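Local coordinates for fusion DH (Streptomyces sp. MJ635-86F5, PDB 6K97), which forms an engineered double hot dog dehydratase domain of the polyketide synthase building the macrolactam cremimycin, probably removing water from carrier-bound intermediates, at residues Ala308-Ala311 / Ala312-Val316; Asp64-Ala68 / Gly69-Val73. All blocks are in the same frame, centred on the assembly; numbering follows the deposited sequence.

Contact 1: residues Ala308-Ala311 / Ala312-Val316; sequences AVDA and AGNAV
D310 meets N314 with both carboxylate oxygens. D310 OD2 offers its syn lone pair to N314 ND2 at 2.9 Å, a nearly straight bond (171°) that lies in the plane of the amide, while carboxylate and amide are turned 70° against each other. The second oxygen, D310 OD1, takes the backbone N of N314 at 2.9 Å from above the carboxylate plane, and a weak bond comes from A312 N to D310 OD1 (3.1 Å). A chi1 of 62° sets the D310 CG between its own N and carbonyl carbon, which swings the carboxylate over the turn. This is the end of a beta hairpin in the C-terminal hot dog part of the fusion: a type I turn, closed by G313 N to D310 O (2.9 Å), followed by a G1 bulge at G313, as the 2.8 Å return bond from D310 N to N314 O confirms. G313 has a positive phi, where a CB would jam against the preceding carbonyl. Behind the turn, V316 CG2 packs on D310 CB at 3.7 Å, and V316 N reaches A308 O at 2.8 Å. Farther out, V309 is backbone-bonded to R293 of strand 291-298, and H286 ND1 is hydrogen-bonded to A315 O.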
loop_
_atom_site.group_PDB
_atom_site.type_symbol
_atom_site.label_atom_id
_atom_site.label_comp_id
_atom_site.label_asym_id
_atom_site.label_seq_id
_atom_site.Cartn_x
_atom_site.Cartn_y
_atom_site.Cartn_z
ATOM N N ALA A 308 9.224 32.394 -3.086
ATOM C CA ALA A 308 9.265 32.740 -1.685
ATOM C C ALA A 308 10.558 32.410 -0.955
ATOM O O ALA A 308 11.052 31.313 -1.049
ATOM C CB ALA A 308 8.125 32.065 -1.004
ATOM N N VAL A 309 11.040 33.339 -0.158
ATOM C CA VAL A 309 12.187 33.130 0.694
ATOM C C VAL A 309 11.687 33.153 2.155
ATOM O O VAL A 309 10.533 33.519 2.407
ATOM C CB VAL A 309 13.259 34.225 0.439
ATOM C CG1 VAL A 309 13.628 34.289 -1.041
ATOM C CG2 VAL A 309 12.763 35.604 0.901
ATOM N N ASP A 310 12.501 32.673 3.103
ATOM C CA ASP A 310 12.118 32.643 4.513
ATOM C C ASP A 310 12.639 33.924 5.142
ATOM O O ASP A 310 13.196 34.767 4.434
ATOM C CB ASP A 310 12.665 31.393 5.217
ATOM C CG ASP A 310 14.223 31.316 5.233
ATOM O OD1 ASP A 310 14.924 32.302 4.840
ATOM O OD2 ASP A 310 14.739 30.223 5.622
ATOM N N ALA A 311 12.494 34.084 6.455
ATOM C CA ALA A 311 12.845 35.355 7.129
ATOM C C ALA A 311 14.337 35.713 7.061
ATOM O O ALA A 311 14.689 36.866 7.261
ATOM C CB ALA A 311 12.387 35.343 8.594
ATOM N N ALA A 312 15.204 34.736 6.779
ATOM C CA ALA A 312 16.648 35.009 6.536
ATOM C C ALA A 312 17.024 35.191 5.042
ATOM O O ALA A 312 18.182 35.360 4.740
ATOM C CB ALA A 312 17.482 33.890 7.122
ATOM N N GLY A 313 16.061 35.116 4.118
ATOM C CA GLY A 313 16.370 35.215 2.694
ATOM C C GLY A 313 16.751 33.912 1.986
ATOM O O GLY A 313 17.048 33.934 0.816
ATOM N N ASN A 314 16.748 32.770 2.663
ATOM C CA ASN A 314 16.919 31.522 1.973
ATOM C C ASN A 314 15.705 31.295 1.100
ATOM O O ASN A 314 14.563 31.489 1.533
ATOM C CB ASN A 314 17.017 30.343 2.959
ATOM C CG ASN A 314 18.077 30.540 4.040
ATOM O OD1 ASN A 314 19.283 30.740 3.765
ATOM N ND2 ASN A 314 17.637 30.462 5.289
ATOM N N ALA A 315 15.930 30.854 -0.124
ATOM C CA ALA A 315 14.856 30.477 -1.026
ATOM C C ALA A 315 14.125 29.233 -0.467
ATOM O O ALA A 315 14.762 28.274 -0.083
ATOM C CB ALA A 315 15.453 30.185 -2.382
ATOM N N VAL A 316 12.810 29.247 -0.386
ATOM C CA VAL A 316 12.081 28.123 0.183
ATOM C C VAL A 316 11.267 27.415 -0.878
ATOM O O VAL A 316 11.367 26.195 -1.018
ATOM C CB VAL A 316 11.124 28.570 1.290
ATOM C CG1 VAL A 316 10.155 27.474 1.703
ATOM C CG2 VAL A 316 11.903 29.058 2.470
#

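Contact 2: residues Asp64-Ala68 / Gly69-Val73; sequences DHTIA and GTTIV
H65 grips I72 through its ring: H65 ND1 bonds to I72 O at 2.7 Å, the carbonyl oxygen lying at the ring edge, near its plane. With CG anti to the backbone N (chi1 -174°), the imidazole reaches across to the backbone of I72, and H65 CE1 rests 3.8 Å from I72 CG1. On this buried side I67 CG1 also approaches I72 CD1 (4.2 Å), whereas the backbone bond from I72 N to H65 O is weak at 3.3 Å. A phenylalanine in place of H65 would probably leave the buried I72 O without the N-H that ND1 supplies. The T66/T71 face is partly exposed but still bonded, T71 OG1 donating to T66 OG1 (2.8 Å), which also bonds A63 O. The solvent side is the type I' turn, where G69 is exposed, its N bonded to Q212, and A68 partly so; I67 N to T70 O and T70 N to I67 O, both 3.0 Å, clamp it. H65, G69 and P74 match the HxxxGxxxxP signature of dehydratases, whose histidine is the active-site base in relatives. This hairpin of the fusion's first part leads into helix 75-88; from the second part, strand 211-213 borders strand 65-67 and helix 329-334 touches I67 and A68.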
loop_
_atom_site.group_PDB
_atom_site.type_symbol
_atom_site.label_atom_id
_atom_site.label_comp_id
_atom_site.label_asym_id
_atom_site.label_seq_id
_atom_site.Cartn_x
_atom_site.Cartn_y
_atom_site.Cartn_z
ATOM N N ASP A 64 -10.601 25.308 10.223
ATOM C CA ASP A 64 -10.502 26.735 9.855
ATOM C C ASP A 64 -10.454 26.990 8.329
ATOM O O ASP A 64 -10.309 28.164 7.913
ATOM C CB ASP A 64 -9.296 27.396 10.539
ATOM C CG ASP A 64 -9.463 27.520 12.044
ATOM O OD1 ASP A 64 -10.620 27.393 12.496
ATOM O OD2 ASP A 64 -8.428 27.709 12.773
ATOM N N HIS A 65 -10.525 25.924 7.514
ATOM C CA HIS A 65 -10.615 26.071 6.053
ATOM C C HIS A 65 -12.001 25.690 5.549
ATOM O O HIS A 65 -12.228 24.578 5.078
ATOM C CB HIS A 65 -9.524 25.299 5.312
ATOM C CG HIS A 65 -9.514 25.560 3.846
ATOM N ND1 HIS A 65 -10.136 24.731 2.941
ATOM C CD2 HIS A 65 -9.026 26.603 3.127
ATOM C CE1 HIS A 65 -10.001 25.236 1.724
ATOM N NE2 HIS A 65 -9.337 26.374 1.809
ATOM N N THR A 66 -12.918 26.655 5.654
ATOM C CA THR A 66 -14.318 26.471 5.321
ATOM C C THR A 66 -14.672 27.451 4.211
ATOM O O THR A 66 -14.327 28.627 4.272
ATOM C CB THR A 66 -15.163 26.625 6.604
ATOM O OG1 THR A 66 -14.739 25.595 7.538
ATOM C CG2 THR A 66 -16.657 26.417 6.354
ATOM N N ILE A 67 -15.302 26.919 3.167
ATOM C CA ILE A 67 -15.687 27.648 1.961
ATOM C C ILE A 67 -17.220 27.528 1.773
ATOM O O ILE A 67 -17.760 26.424 1.621
ATOM C CB ILE A 67 -14.997 27.030 0.739
ATOM C CG1 ILE A 67 -13.494 26.965 0.925
ATOM C CG2 ILE A 67 -15.288 27.832 -0.509
ATOM C CD1 ILE A 67 -12.784 28.296 1.018
ATOM N N ALA A 68 -17.917 28.652 1.878
ATOM C CA ALA A 68 -19.397 28.677 1.770
ATOM C C ALA A 68 -20.103 27.647 2.642
ATOM O O ALA A 68 -20.960 26.978 2.183
ATOM C CB ALA A 68 -19.817 28.481 0.331
ATOM N N GLY A 69 -19.715 27.536 3.899
ATOM C CA GLY A 69 -20.320 26.591 4.843
ATOM C C GLY A 69 -19.766 25.174 4.827
ATOM O O GLY A 69 -20.052 24.407 5.734
ATOM N N THR A 70 -18.991 24.794 3.798
ATOM C CA THR A 70 -18.462 23.440 3.717
ATOM C C THR A 70 -16.960 23.385 3.992
ATOM O O THR A 70 -16.181 24.036 3.318
ATOM C CB THR A 70 -18.729 22.841 2.343
ATOM O OG1 THR A 70 -20.103 22.936 2.073
ATOM C CG2 THR A 70 -18.307 21.363 2.284
ATOM N N THR A 71 -16.578 22.590 4.983
ATOM C CA THR A 71 -15.199 22.393 5.355
ATOM C C THR A 71 -14.539 21.350 4.461
ATOM O O THR A 71 -15.015 20.216 4.367
ATOM C CB THR A 71 -15.091 21.918 6.815
ATOM O OG1 THR A 71 -15.596 22.971 7.625
ATOM C CG2 THR A 71 -13.634 21.668 7.179
ATOM N N ILE A 72 -13.449 21.753 3.809
ATOM C CA ILE A 72 -12.839 20.934 2.748
ATOM C C ILE A 72 -11.362 21.059 2.829
ATOM O O ILE A 72 -10.839 22.097 3.280
ATOM C CB ILE A 72 -13.262 21.364 1.329
ATOM C CG1 ILE A 72 -12.649 22.701 0.904
ATOM C CG2 ILE A 72 -14.778 21.496 1.214
ATOM C CD1 ILE A 72 -13.011 23.063 -0.538
ATOM N N VAL A 73 -10.680 19.984 2.439
ATOM C CA VAL A 73 -9.251 19.984 2.524
ATOM C C VAL A 73 -8.775 21.031 1.563
ATOM O O VAL A 73 -9.174 21.026 0.408
ATOM C CB VAL A 73 -8.710 18.592 2.155
ATOM C CG1 VAL A 73 -7.189 18.600 2.010
ATOM C CG2 VAL A 73 -9.137 17.551 3.193
#

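How the contacts relate
From the N terminus, contact 2 comes first: residues 64-73 turn back on themselves in the first part of the fusion, just ahead of helix 75-88. The chain then runs through strands 93-99 to 141-149, crosses the unmodelled stretch 151-190 and enters the second part, where contact 1 closes the hairpin linking strands 303-309 and 315-327. Each contact closes a short local loop, and the two follow in series, neither nesting nor crossing. They lie on opposite sides of the chain's centre, their own centres about 29 Å apart and nearest atoms about 18 Å apart, without touching. Contact 1 joins long strands of the C-terminal hot dog; contact 2 joins two short strands, of which 65-67 also pairs with 211-213 of the other part.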